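Local coordinates for (R)-specific secondary-alkylsulfatase (PDB 4AXH), which hydrolyses secondary alkylsulfate esters enantioselectively with strict inversion of configuration, turning (R)-sulfates into (S)-alcohols with the help of a pair of zinc ions, at residues L124-G129 against I352-W357; L144-T149 against V173-S178; S178-D183 against S290-D295. All coordinates share one frame; numbering follows the deposited sequence.

Contact 1: L124-G129 against I352-W357; sequences LYQVRG and IQQHNW. With ZN (zinc ion), chain C.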
ATOM      1  N   LEU A 124     -24.781  -4.368  32.091  1.00 34.62           N
ATOM      2  CA  LEU A 124     -24.119  -4.278  30.782  1.00 34.90           C
ATOM      3  C   LEU A 124     -25.117  -4.063  29.648  1.00 40.66           C
ATOM      4  O   LEU A 124     -25.879  -4.969  29.292  1.00 40.41           O
ATOM      5  CB  LEU A 124     -23.270  -5.526  30.537  1.00 34.85           C
ATOM      6  CG  LEU A 124     -22.260  -5.454  29.415  1.00 40.13           C
ATOM      7  CD1 LEU A 124     -21.089  -4.577  29.810  1.00 43.04           C
ATOM      8  CD2 LEU A 124     -21.761  -6.845  29.030  1.00 36.74           C
ATOM      9  N   TYR A 125     -25.121  -2.842  29.108  1.00 36.78           N
ATOM     10  CA  TYR A 125     -26.042  -2.408  28.073  1.00 36.21           C
ATOM     11  C   TYR A 125     -25.323  -1.879  26.831  1.00 39.60           C
ATOM     12  O   TYR A 125     -24.104  -1.671  26.830  1.00 38.90           O
ATOM     13  CB  TYR A 125     -27.032  -1.367  28.625  1.00 38.23           C
ATOM     14  CG  TYR A 125     -27.761  -1.845  29.859  1.00 42.80           C
ATOM     15  CD1 TYR A 125     -27.154  -1.799  31.113  1.00 43.91           C
ATOM     16  CD2 TYR A 125     -29.045  -2.366  29.778  1.00 45.09           C
ATOM     17  CE1 TYR A 125     -27.793  -2.305  32.241  1.00 45.17           C
ATOM     18  CE2 TYR A 125     -29.716  -2.816  30.916  1.00 47.60           C
ATOM     19  CZ  TYR A 125     -29.079  -2.797  32.143  1.00 55.41           C
ATOM     20  OH  TYR A 125     -29.714  -3.271  33.267  1.00 63.25           O
ATOM     21  N   GLN A 126     -26.091  -1.685  25.756  1.00 34.96           N
ATOM     22  CA  GLN A 126     -25.560  -1.213  24.507  1.00 33.79           C
ATOM     23  C   GLN A 126     -26.596  -0.361  23.814  1.00 37.97           C
ATOM     24  O   GLN A 126     -27.790  -0.688  23.841  1.00 39.10           O
ATOM     25  CB  GLN A 126     -25.185  -2.424  23.652  1.00 34.78           C
ATOM     26  CG  GLN A 126     -23.991  -2.213  22.745  1.00 31.87           C
ATOM     27  CD  GLN A 126     -23.327  -3.520  22.368  1.00 43.72           C
ATOM     28  OE1 GLN A 126     -22.012  -3.495  22.298  1.00 44.37           O
ATOM     29  NE2 GLN A 126     -23.978  -4.527  22.051  1.00 23.66           N
ATOM     30  N   VAL A 127     -26.147   0.754  23.224  1.00 32.27           N
ATOM     31  CA  VAL A 127     -26.989   1.624  22.421  1.00 30.53           C
ATOM     32  C   VAL A 127     -26.492   1.426  21.014  1.00 31.97           C
ATOM     33  O   VAL A 127     -25.307   1.666  20.706  1.00 29.72           O
ATOM     34  CB  VAL A 127     -27.003   3.120  22.835  1.00 35.10           C
ATOM     35  CG1 VAL A 127     -27.968   3.916  21.948  1.00 34.98           C
ATOM     36  CG2 VAL A 127     -27.381   3.288  24.308  1.00 34.67           C
ATOM     37  N   ARG A 128     -27.397   0.918  20.177  1.00 28.98           N
ATOM     38  CA  ARG A 128     -27.140   0.611  18.778  1.00 29.18           C
ATOM     39  C   ARG A 128     -28.164   1.311  17.908  1.00 33.12           C
ATOM     40  O   ARG A 128     -29.316   1.456  18.317  1.00 34.53           O
ATOM     41  CB  ARG A 128     -27.268  -0.914  18.556  1.00 31.41           C
ATOM     42  CG  ARG A 128     -26.429  -1.769  19.486  1.00 33.84           C
ATOM     43  CD  ARG A 128     -26.024  -3.069  18.854  1.00 38.94           C
ATOM     44  NE  ARG A 128     -27.155  -3.962  18.624  1.00 39.89           N
ATOM     45  CZ  ARG A 128     -27.639  -4.821  19.516  1.00 56.88           C
ATOM     46  NH1 ARG A 128     -27.097  -4.916  20.731  1.00 56.84           N
ATOM     47  NH2 ARG A 128     -28.670  -5.574  19.216  1.00 24.01           N
ATOM     48  N   GLY A 129     -27.757   1.700  16.706  1.00 29.09           N
ATOM     49  CA  GLY A 129     -28.661   2.319  15.741  1.00 29.32           C
ATOM     50  C   GLY A 129     -29.023   3.774  15.946  1.00 36.68           C
ATOM     51  O   GLY A 129     -29.944   4.289  15.306  1.00 37.57           O
ATOM     52  N   ILE A 352     -19.440  -8.967  21.988  1.00 33.22           N
ATOM     53  CA  ILE A 352     -20.066  -7.684  21.619  1.00 32.89           C
ATOM     54  C   ILE A 352     -19.148  -6.858  20.702  1.00 36.04           C
ATOM     55  O   ILE A 352     -17.946  -7.108  20.628  1.00 34.42           O
ATOM     56  CB  ILE A 352     -20.693  -6.872  22.783  1.00 34.92           C
ATOM     57  CG1 ILE A 352     -19.624  -6.364  23.758  1.00 33.51           C
ATOM     58  CG2 ILE A 352     -21.830  -7.680  23.481  1.00 36.51           C
ATOM     59  CD1 ILE A 352     -20.045  -5.234  24.592  1.00 25.45           C
ATOM     60  N   GLN A 353     -19.721  -5.929  19.959  1.00 34.19           N
ATOM     61  CA  GLN A 353     -18.940  -5.120  19.022  1.00 34.58           C
ATOM     62  C   GLN A 353     -19.346  -3.656  19.049  1.00 33.72           C
ATOM     63  O   GLN A 353     -20.331  -3.304  19.704  1.00 34.12           O
ATOM     64  CB  GLN A 353     -19.113  -5.674  17.603  1.00 37.12           C
ATOM     65  CG  GLN A 353     -18.497  -7.027  17.373  1.00 41.23           C
ATOM     66  CD  GLN A 353     -19.404  -7.859  16.561  1.00 56.12           C
ATOM     67  OE1 GLN A 353     -20.620  -7.710  16.593  1.00 50.90           O
ATOM     68  NE2 GLN A 353     -18.814  -8.766  15.831  1.00 62.58           N
ATOM     69  N   GLN A 354     -18.599  -2.816  18.320  1.00 27.22           N
ATOM     70  CA  GLN A 354     -18.885  -1.389  18.256  1.00 27.04           C
ATOM     71  C   GLN A 354     -19.626  -1.003  16.955  1.00 32.14           C
ATOM     72  O   GLN A 354     -19.865   0.169  16.659  1.00 32.89           O
ATOM     73  CB  GLN A 354     -17.627  -0.559  18.561  1.00 28.10           C
ATOM     74  CG  GLN A 354     -17.007  -0.886  19.935  1.00 20.15           C
ATOM     75  CD  GLN A 354     -17.945  -0.512  21.072  1.00 35.58           C
ATOM     76  OE1 GLN A 354     -18.703  -1.324  21.607  1.00 30.46           O
ATOM     77  NE2 GLN A 354     -17.921   0.737  21.461  1.00 33.74           N
ATOM     78  N   HIS A 355     -20.025  -2.022  16.216  1.00 26.84           N
ATOM     79  CA  HIS A 355     -20.892  -1.948  15.064  1.00 26.46           C
ATOM     80  C   HIS A 355     -21.661  -3.221  15.142  1.00 33.19           C
ATOM     81  O   HIS A 355     -21.064  -4.259  15.431  1.00 33.00           O
ATOM     82  CB  HIS A 355     -20.121  -1.896  13.743  1.00 27.01           C
ATOM     83  CG  HIS A 355     -19.479  -0.585  13.487  1.00 29.49           C
ATOM     84  ND1 HIS A 355     -20.226   0.536  13.250  1.00 31.07           N
ATOM     85  CD2 HIS A 355     -18.171  -0.261  13.467  1.00 30.30           C
ATOM     86  CE1 HIS A 355     -19.354   1.508  13.081  1.00 30.30           C
ATOM     87  NE2 HIS A 355     -18.102   1.070  13.201  1.00 30.15           N
ATOM     88  N   ASN A 356     -22.989  -3.158  14.924  1.00 31.31           N
ATOM     89  CA  ASN A 356     -23.899  -4.314  14.893  1.00 30.77           C
ATOM     90  C   ASN A 356     -24.158  -5.073  16.196  1.00 34.41           C
ATOM     91  O   ASN A 356     -23.744  -4.649  17.266  1.00 35.18           O
ATOM     92  CB  ASN A 356     -23.562  -5.273  13.758  1.00 28.15           C
ATOM     93  CG  ASN A 356     -23.220  -4.583  12.471  1.00 36.71           C
ATOM     94  OD1 ASN A 356     -22.057  -4.501  12.094  1.00 19.86           O
ATOM     95  ND2 ASN A 356     -24.223  -4.096  11.765  1.00 35.18           N
ATOM     96  N   TRP A 357     -24.863  -6.196  16.073  1.00 29.17           N
ATOM     97  CA  TRP A 357     -25.402  -7.044  17.131  1.00 28.09           C
ATOM     98  C   TRP A 357     -24.391  -7.998  17.765  1.00 32.31           C
ATOM     99  O   TRP A 357     -23.396  -8.384  17.116  1.00 30.93           O
ATOM    100  CB  TRP A 357     -26.637  -7.836  16.603  1.00 25.68           C
ATOM    101  CG  TRP A 357     -26.374  -8.488  15.295  1.00 25.98           C
ATOM    102  CD1 TRP A 357     -25.809  -9.700  15.076  1.00 28.23           C
ATOM    103  CD2 TRP A 357     -26.447  -7.841  14.020  1.00 25.96           C
ATOM    104  NE1 TRP A 357     -25.606  -9.885  13.728  1.00 27.28           N
ATOM    105  CE2 TRP A 357     -25.973  -8.756  13.058  1.00 29.44           C
ATOM    106  CE3 TRP A 357     -26.866  -6.557  13.596  1.00 26.74           C
ATOM    107  CZ2 TRP A 357     -25.942  -8.451  11.682  1.00 29.19           C
ATOM    108  CZ3 TRP A 357     -26.795  -6.241  12.244  1.00 27.54           C
ATOM    109  CH2 TRP A 357     -26.350  -7.181  11.301  1.00 28.21           C
TER
HETATM  110 ZN    ZN C 700     -16.413   1.983  13.674  1.00 33.36          ZN
HETATM  111  O   HOH W   1     -14.833   2.772  12.518  1.00 31.68           O
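The carbonyl oxygen N356 O is approached by the aliphatic part of R128, whose CD lies 3.2 Å from it, and it also accepts a hydrogen bond from N134 ND2. The same N134 amide nitrogen bonds to Q353 O, and this pair of bonds ties together the loop that follows strand 350-352. R128 comes to the loop with a kink. Its chain bends at chi3 (-67°), and the guanidinium then lies against the backbone of W357, with W357 CA 3.8 Å above one face and toward the rim. The indole does not stack on it: the arginine and tryptophan side chains cross at about a right angle, and their planes are 73° apart. R128 meets W357 at its CA and CB rather than at the indole, with R128 NH2 4.0 Å from W357 CB.

Nearer the start of the loop, the extended Q126 slides past I352 in the opposite direction, its amide end resting beside the I352 side chain and the Q353 peptide. Q354 turns its CB away from the strand, and its OE1 accepts from T136 OG1 and N307 ND2. Next in sequence, H355 binds zinc through NE2 at 2.0 Å, together with D183, H184, D310 and a water. Strand 124-128 of one sheet thus backs a metal-binding loop leaving the other, as in the two-sheet core of the metallo-beta-lactamase fold with its binuclear zinc site.

Contact 2: L144-T149 against V173-S178; sequences LVLIDT and VAVVYS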
ATOM      1  N   LEU A 144     -20.526   5.172  35.663  1.00 43.05           N
ATOM      2  CA  LEU A 144     -20.588   4.409  34.414  1.00 40.13           C
ATOM      3  C   LEU A 144     -19.259   4.338  33.711  1.00 43.26           C
ATOM      4  O   LEU A 144     -18.512   5.322  33.652  1.00 43.94           O
ATOM      5  CB  LEU A 144     -21.607   5.018  33.424  1.00 39.01           C
ATOM      6  CG  LEU A 144     -23.064   5.213  33.863  1.00 42.64           C
ATOM      7  CD1 LEU A 144     -23.827   5.932  32.799  1.00 42.75           C
ATOM      8  CD2 LEU A 144     -23.763   3.907  34.148  1.00 42.39           C
ATOM      9  N   VAL A 145     -18.974   3.169  33.135  1.00 38.08           N
ATOM     10  CA  VAL A 145     -17.789   2.976  32.307  1.00 36.37           C
ATOM     11  C   VAL A 145     -18.265   2.728  30.911  1.00 37.78           C
ATOM     12  O   VAL A 145     -19.109   1.866  30.669  1.00 37.20           O
ATOM     13  CB  VAL A 145     -16.669   2.050  32.840  1.00 39.54           C
ATOM     14  CG1 VAL A 145     -17.239   0.832  33.528  1.00 40.50           C
ATOM     15  CG2 VAL A 145     -15.657   1.673  31.760  1.00 37.98           C
ATOM     16  N   LEU A 146     -17.838   3.612  30.022  1.00 32.17           N
ATOM     17  CA  LEU A 146     -18.259   3.627  28.639  1.00 29.50           C
ATOM     18  C   LEU A 146     -17.175   3.145  27.709  1.00 35.99           C
ATOM     19  O   LEU A 146     -15.999   3.479  27.859  1.00 35.67           O
ATOM     20  CB  LEU A 146     -18.623   5.062  28.283  1.00 27.31           C
ATOM     21  CG  LEU A 146     -20.055   5.463  28.243  1.00 29.40           C
ATOM     22  CD1 LEU A 146     -20.758   5.204  29.542  1.00 29.17           C
ATOM     23  CD2 LEU A 146     -20.156   6.915  27.887  1.00 29.73           C
ATOM     24  N   ILE A 147     -17.571   2.355  26.733  1.00 34.25           N
ATOM     25  CA  ILE A 147     -16.651   1.968  25.668  1.00 32.83           C
ATOM     26  C   ILE A 147     -17.216   2.588  24.415  1.00 32.04           C
ATOM     27  O   ILE A 147     -18.332   2.268  24.018  1.00 29.10           O
ATOM     28  CB  ILE A 147     -16.060   0.510  25.592  1.00 35.40           C
ATOM     29  CG1 ILE A 147     -15.931  -0.003  24.165  1.00 35.89           C
ATOM     30  CG2 ILE A 147     -16.685  -0.526  26.548  1.00 34.13           C
ATOM     31  CD1 ILE A 147     -14.711   0.454  23.507  1.00 43.74           C
ATOM     32  N   ASP A 148     -16.507   3.634  23.949  1.00 27.39           N
ATOM     33  CA  ASP A 148     -16.769   4.524  22.830  1.00 26.06           C
ATOM     34  C   ASP A 148     -17.809   5.598  23.093  1.00 31.95           C
ATOM     35  O   ASP A 148     -18.630   5.489  24.023  1.00 29.85           O
ATOM     36  CB  ASP A 148     -16.892   3.801  21.483  1.00 27.41           C
ATOM     37  CG  ASP A 148     -15.604   3.116  21.094  1.00 28.57           C
ATOM     38  OD1 ASP A 148     -14.552   3.476  21.654  1.00 26.09           O
ATOM     39  OD2 ASP A 148     -15.652   2.196  20.258  1.00 31.41           O
ATOM     40  N   THR A 149     -17.741   6.681  22.290  1.00 30.66           N
ATOM     41  CA  THR A 149     -18.588   7.857  22.473  1.00 31.05           C
ATOM     42  C   THR A 149     -19.351   8.273  21.198  1.00 36.08           C
ATOM     43  O   THR A 149     -19.734   9.443  21.057  1.00 35.78           O
ATOM     44  CB  THR A 149     -17.692   8.991  22.973  1.00 34.01           C
ATOM     45  OG1 THR A 149     -16.768   9.291  21.937  1.00 33.09           O
ATOM     46  CG2 THR A 149     -16.933   8.643  24.256  1.00 27.30           C
ATOM     47  N   VAL A 173     -17.542   7.747  35.091  1.00 34.40           N
ATOM     48  CA  VAL A 173     -16.259   7.634  35.785  1.00 34.19           C
ATOM     49  C   VAL A 173     -15.145   7.321  34.770  1.00 35.63           C
ATOM     50  O   VAL A 173     -13.999   7.746  34.926  1.00 34.64           O
ATOM     51  CB  VAL A 173     -16.324   6.566  36.909  1.00 39.40           C
ATOM     52  CG1 VAL A 173     -14.984   6.468  37.656  1.00 41.11           C
ATOM     53  CG2 VAL A 173     -17.453   6.864  37.888  1.00 38.70           C
ATOM     54  N   ALA A 174     -15.474   6.539  33.760  1.00 32.07           N
ATOM     55  CA  ALA A 174     -14.466   6.120  32.807  1.00 31.50           C
ATOM     56  C   ALA A 174     -15.011   5.998  31.397  1.00 33.91           C
ATOM     57  O   ALA A 174     -16.195   5.687  31.199  1.00 31.91           O
ATOM     58  CB  ALA A 174     -13.843   4.787  33.254  1.00 31.87           C
ATOM     59  N   VAL A 175     -14.118   6.231  30.425  1.00 29.85           N
ATOM     60  CA  VAL A 175     -14.384   6.088  29.002  1.00 30.96           C
ATOM     61  C   VAL A 175     -13.230   5.318  28.381  1.00 35.70           C
ATOM     62  O   VAL A 175     -12.099   5.505  28.803  1.00 35.13           O
ATOM     63  CB  VAL A 175     -14.683   7.447  28.289  1.00 35.11           C
ATOM     64  CG1 VAL A 175     -14.628   7.323  26.771  1.00 34.71           C
ATOM     65  CG2 VAL A 175     -16.028   8.006  28.722  1.00 34.70           C
ATOM     66  N   VAL A 176     -13.534   4.422  27.414  1.00 34.07           N
ATOM     67  CA  VAL A 176     -12.573   3.619  26.653  1.00 32.90           C
ATOM     68  C   VAL A 176     -12.776   3.953  25.187  1.00 35.24           C
ATOM     69  O   VAL A 176     -13.886   3.884  24.689  1.00 35.46           O
ATOM     70  CB  VAL A 176     -12.733   2.101  26.897  1.00 36.92           C
ATOM     71  CG1 VAL A 176     -11.733   1.290  26.072  1.00 36.23           C
ATOM     72  CG2 VAL A 176     -12.593   1.763  28.373  1.00 37.68           C
ATOM     73  N   TYR A 177     -11.702   4.335  24.506  1.00 31.99           N
ATOM     74  CA  TYR A 177     -11.674   4.599  23.072  1.00 30.42           C
ATOM     75  C   TYR A 177     -11.123   3.311  22.520  1.00 34.97           C
ATOM     76  O   TYR A 177      -9.946   3.030  22.740  1.00 37.25           O
ATOM     77  CB  TYR A 177     -10.713   5.750  22.713  1.00 30.36           C
ATOM     78  CG  TYR A 177     -11.106   7.134  23.194  1.00 34.96           C
ATOM     79  CD1 TYR A 177     -12.445   7.531  23.243  1.00 36.69           C
ATOM     80  CD2 TYR A 177     -10.136   8.084  23.513  1.00 36.76           C
ATOM     81  CE1 TYR A 177     -12.808   8.823  23.634  1.00 35.00           C
ATOM     82  CE2 TYR A 177     -10.489   9.388  23.875  1.00 37.55           C
ATOM     83  CZ  TYR A 177     -11.825   9.751  23.940  1.00 39.83           C
ATOM     84  OH  TYR A 177     -12.175  11.028  24.311  1.00 36.41           O
ATOM     85  N   SER A 178     -11.963   2.487  21.873  1.00 29.95           N
ATOM     86  CA  SER A 178     -11.523   1.207  21.311  1.00 29.42           C
ATOM     87  C   SER A 178     -10.383   1.391  20.292  1.00 33.17           C
ATOM     88  O   SER A 178      -9.441   0.598  20.275  1.00 35.66           O
ATOM     89  CB  SER A 178     -12.692   0.463  20.670  1.00 31.36           C
ATOM     90  OG  SER A 178     -13.221   1.125  19.528  1.00 39.10           O
TER
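V145 and I147 meet A174 and V176 on one face of a parallel strand pair, while L146 meets V175 on the other; with helix 153-164 between them in sequence, the two strands make a beta-alpha-beta crossover. Along the first face cross-strand neighbours meet side by side: V145 CG2 rests 3.9 Å from A174 CB, and the next pair meets CB to CB. Further on, I147 CD1 reaches forward to S178 CB. On the opposite face L146 CB lies beside V175 CG2, and L146 also packs on L160 of the connecting helix.

The axes of strands 144-147 and 173-176 run parallel to within 9°, and L144 O begins the register by accepting from both V173 N and A174 N. It continues with L146 N to A174 O at 2.9 Å, V176 N to L146 O, and D148 N to V176 O.

Past the strand ends the chemistry changes. T149 crosses V175 at about a right angle, its CG2 3.7 Å from V175 CG1, and the same methyl stands at the edge of the Y177 ring. Y177 itself stacks on F210 and bonds through OH to V262 O. With CG beside its own backbone N (chi1 -63°), D148 brings its carboxylate to S178, which it grips with both oxygens, each using its syn lone pair. OD2, which also accepts from H184 ND1 and probably from Q354 NE2, takes the hydroxyl at 2.8 Å; OD1 takes S178 N, also at 2.8 Å, in a nearly straight bond (172°).

Contact 3: S178-D183 against S290-D295; sequences SHSHID and SEAPSD. With ZN (zinc ion), chain D; ZN (zinc ion), chain C.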
ATOM      1  N   SER A 178     -11.963   2.487  21.873  1.00 29.95           N
ATOM      2  CA  SER A 178     -11.523   1.207  21.311  1.00 29.42           C
ATOM      3  C   SER A 178     -10.383   1.391  20.292  1.00 33.17           C
ATOM      4  O   SER A 178      -9.441   0.598  20.275  1.00 35.66           O
ATOM      5  CB  SER A 178     -12.692   0.463  20.670  1.00 31.36           C
ATOM      6  OG  SER A 178     -13.221   1.125  19.528  1.00 39.10           O
ATOM      7  N   HIS A 179     -10.488   2.427  19.442  1.00 25.51           N
ATOM      8  CA  HIS A 179      -9.520   2.718  18.385  1.00 23.93           C
ATOM      9  C   HIS A 179      -9.637   4.171  17.880  1.00 28.25           C
ATOM     10  O   HIS A 179     -10.604   4.887  18.215  1.00 26.18           O
ATOM     11  CB  HIS A 179      -9.638   1.700  17.209  1.00 22.85           C
ATOM     12  CG  HIS A 179     -10.962   1.692  16.506  1.00 24.08           C
ATOM     13  ND1 HIS A 179     -12.112   1.249  17.139  1.00 24.87           N
ATOM     14  CD2 HIS A 179     -11.261   2.013  15.227  1.00 23.68           C
ATOM     15  CE1 HIS A 179     -13.066   1.321  16.226  1.00 23.46           C
ATOM     16  NE2 HIS A 179     -12.605   1.787  15.061  1.00 23.32           N
ATOM     17  N   SER A 180      -8.661   4.569  17.038  1.00 24.97           N
ATOM     18  CA  SER A 180      -8.543   5.905  16.465  1.00 25.21           C
ATOM     19  C   SER A 180      -9.502   6.265  15.297  1.00 33.25           C
ATOM     20  O   SER A 180      -9.070   6.946  14.369  1.00 35.65           O
ATOM     21  CB  SER A 180      -7.088   6.202  16.124  1.00 25.22           C
ATOM     22  OG  SER A 180      -6.602   5.268  15.178  1.00 35.70           O
ATOM     23  N   HIS A 181     -10.798   5.873  15.358  1.00 28.09           N
ATOM     24  CA  HIS A 181     -11.767   6.263  14.319  1.00 26.40           C
ATOM     25  C   HIS A 181     -12.817   7.224  14.852  1.00 30.82           C
ATOM     26  O   HIS A 181     -13.272   7.069  15.985  1.00 30.57           O
ATOM     27  CB  HIS A 181     -12.411   5.065  13.623  1.00 25.97           C
ATOM     28  CG  HIS A 181     -11.495   4.315  12.703  1.00 28.18           C
ATOM     29  ND1 HIS A 181     -11.701   2.974  12.418  1.00 30.39           N
ATOM     30  CD2 HIS A 181     -10.388   4.729  12.047  1.00 28.55           C
ATOM     31  CE1 HIS A 181     -10.706   2.624  11.607  1.00 29.51           C
ATOM     32  NE2 HIS A 181      -9.908   3.656  11.336  1.00 28.69           N
ATOM     33  N   ILE A 182     -13.185   8.230  14.041  1.00 28.40           N
ATOM     34  CA  ILE A 182     -14.127   9.283  14.427  1.00 30.82           C
ATOM     35  C   ILE A 182     -15.484   8.788  14.945  1.00 35.01           C
ATOM     36  O   ILE A 182     -16.098   9.456  15.775  1.00 36.71           O
ATOM     37  CB  ILE A 182     -14.253  10.440  13.397  1.00 36.70           C
ATOM     38  CG1 ILE A 182     -12.984  10.578  12.525  1.00 41.66           C
ATOM     39  CG2 ILE A 182     -14.554  11.774  14.117  1.00 36.16           C
ATOM     40  CD1 ILE A 182     -13.149  11.340  11.113  1.00 65.22           C
ATOM     41  N   ASP A 183     -15.930   7.614  14.503  1.00 29.19           N
ATOM     42  CA  ASP A 183     -17.196   7.034  14.947  1.00 28.46           C
ATOM     43  C   ASP A 183     -17.084   6.428  16.344  1.00 32.99           C
ATOM     44  O   ASP A 183     -18.062   5.903  16.893  1.00 32.74           O
ATOM     45  CB  ASP A 183     -17.770   6.028  13.912  1.00 29.93           C
ATOM     46  CG  ASP A 183     -16.812   4.993  13.322  1.00 33.23           C
ATOM     47  OD1 ASP A 183     -15.617   5.327  13.101  1.00 31.22           O
ATOM     48  OD2 ASP A 183     -17.263   3.867  13.034  1.00 35.58           O
ATOM     49  N   SER A 290      -4.454  -3.427  12.467  1.00 36.59           N
ATOM     50  CA  SER A 290      -5.472  -4.240  11.775  1.00 32.93           C
ATOM     51  C   SER A 290      -6.556  -3.310  11.140  1.00 32.78           C
ATOM     52  O   SER A 290      -6.252  -2.642  10.164  1.00 30.95           O
ATOM     53  CB  SER A 290      -6.031  -5.314  12.712  1.00 32.19           C
ATOM     54  OG  SER A 290      -6.566  -4.768  13.899  1.00 38.00           O
ATOM     55  N   GLU A 291      -7.779  -3.224  11.712  1.00 28.05           N
ATOM     56  CA  GLU A 291      -8.845  -2.356  11.212  1.00 26.41           C
ATOM     57  C   GLU A 291      -8.474  -0.836  11.379  1.00 32.01           C
ATOM     58  O   GLU A 291      -8.951  -0.003  10.607  1.00 30.90           O
ATOM     59  CB  GLU A 291     -10.162  -2.706  11.932  1.00 26.80           C
ATOM     60  CG  GLU A 291     -11.374  -1.970  11.393  1.00 26.73           C
ATOM     61  CD  GLU A 291     -11.695  -0.700  12.145  1.00 25.09           C
ATOM     62  OE1 GLU A 291     -11.126  -0.506  13.244  1.00 37.61           O
ATOM     63  OE2 GLU A 291     -12.568   0.065  11.676  1.00 29.86           O
ATOM     64  N   ALA A 292      -7.656  -0.489  12.404  1.00 29.04           N
ATOM     65  CA  ALA A 292      -7.203   0.869  12.679  1.00 29.74           C
ATOM     66  C   ALA A 292      -5.763   0.847  13.161  1.00 38.90           C
ATOM     67  O   ALA A 292      -5.365  -0.131  13.794  1.00 38.47           O
ATOM     68  CB  ALA A 292      -8.082   1.533  13.728  1.00 30.25           C
ATOM     69  N   PRO A 293      -4.960   1.915  12.904  1.00 40.00           N
ATOM     70  CA  PRO A 293      -3.547   1.936  13.364  1.00 39.84           C
ATOM     71  C   PRO A 293      -3.376   1.848  14.880  1.00 43.20           C
ATOM     72  O   PRO A 293      -2.490   1.129  15.363  1.00 43.50           O
ATOM     73  CB  PRO A 293      -3.008   3.249  12.809  1.00 41.60           C
ATOM     74  CG  PRO A 293      -3.901   3.548  11.647  1.00 47.05           C
ATOM     75  CD  PRO A 293      -5.262   3.131  12.127  1.00 42.34           C
ATOM     76  N   SER A 294      -4.231   2.564  15.626  1.00 37.21           N
ATOM     77  CA  SER A 294      -4.263   2.552  17.089  1.00 35.01           C
ATOM     78  C   SER A 294      -5.559   1.836  17.367  1.00 36.23           C
ATOM     79  O   SER A 294      -6.628   2.348  17.023  1.00 35.51           O
ATOM     80  CB  SER A 294      -4.266   3.979  17.643  1.00 36.48           C
ATOM     81  OG  SER A 294      -4.009   3.931  19.031  1.00 41.10           O
ATOM     82  N   ASP A 295      -5.467   0.601  17.874  1.00 32.71           N
ATOM     83  CA  ASP A 295      -6.619  -0.302  18.016  1.00 31.52           C
ATOM     84  C   ASP A 295      -6.441  -1.326  19.131  1.00 34.03           C
ATOM     85  O   ASP A 295      -5.323  -1.705  19.457  1.00 32.30           O
ATOM     86  CB  ASP A 295      -6.767  -1.040  16.656  1.00 32.01           C
ATOM     87  CG  ASP A 295      -7.998  -1.861  16.391  1.00 34.39           C
ATOM     88  OD1 ASP A 295      -9.048  -1.594  17.029  1.00 33.81           O
ATOM     89  OD2 ASP A 295      -7.925  -2.745  15.526  1.00 39.63           O
TER
HETATM   90 ZN    ZN D 701     -13.195   1.601  13.066  1.00 39.46          ZN
HETATM   91 ZN    ZN C 700     -16.413   1.983  13.674  1.00 33.36          ZN
HETATM   92  O   HOH W   1     -14.833   2.772  12.518  1.00 31.68           O
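E291 leaves its backbone with CG anti to N (chi1 -174°) and then bends at chi2 (-94°), which carries its carboxylate to the same zinc ion as H179, whose CG sits between its backbone N and carbonyl carbon (chi1 62°). The metal is bound by E291 OE2 at 2.2 Å and by H179 NE2 at 2.1 Å. H181 completes the ligands these segments give to this ion, offering ND1 where H179 offers NE2, at 2.1 Å from the zinc. Both imidazoles stand nearly perpendicular to the carboxylate plane, and OE2 lies at the edge of the H181 ring. D310 and a water fill the remaining positions.

That water also binds the second zinc, where D183 OD2 is a ligand at 2.2 Å, alongside H184, H355 and D310, the last shared by both metals. The run from H179 to H184 is the HXHXDH signature of the metallo-beta-lactamase superfamily, and E291 reaches it from a different loop.

Further contacts hold the ligands in place. H179 ND1 donates to S178 OG over 2.6 Å; the hydroxyl lies somewhat out of the ring plane, and the bond probably helps to hold the imidazole's rotation. A292 lays its methyl over one face of H181 in a CH-pi contact, CB 3.9 Å from the ring centroid. Separately, the backbones are joined by S180 N to S294 O, a hydrogen bond of 3.0 Å.

Around this site, helix 210-219 supplies E217 to S180 OG and H213 to P293, while W333 of helix 330-344 packs on E291. H181 is the N-cap of helix 182-185, and segment 290-295 lies in the loop between strands 280-286 and 296-300.

Overall arrangement
All three contacts are buried, yet they differ in chemistry according to their place in the fold. Contact 2 lies within one sheet and relies on regular backbone bonds, aliphatic neighbours and, past the strand ends, a carboxylate. Contact 1 sets a strand of that sheet against a loop from the other sheet, with no clear hydrogen bond of its own. Contact 3 joins a loop that runs into a helix with a second loop, largely through metal coordination. S178 belongs to both contacts 2 and 3, so the crossover strand runs directly into the zinc ligands. Contacts 1 and 2 meet through Q354, and contacts 1 and 3 share a zinc ion and its water.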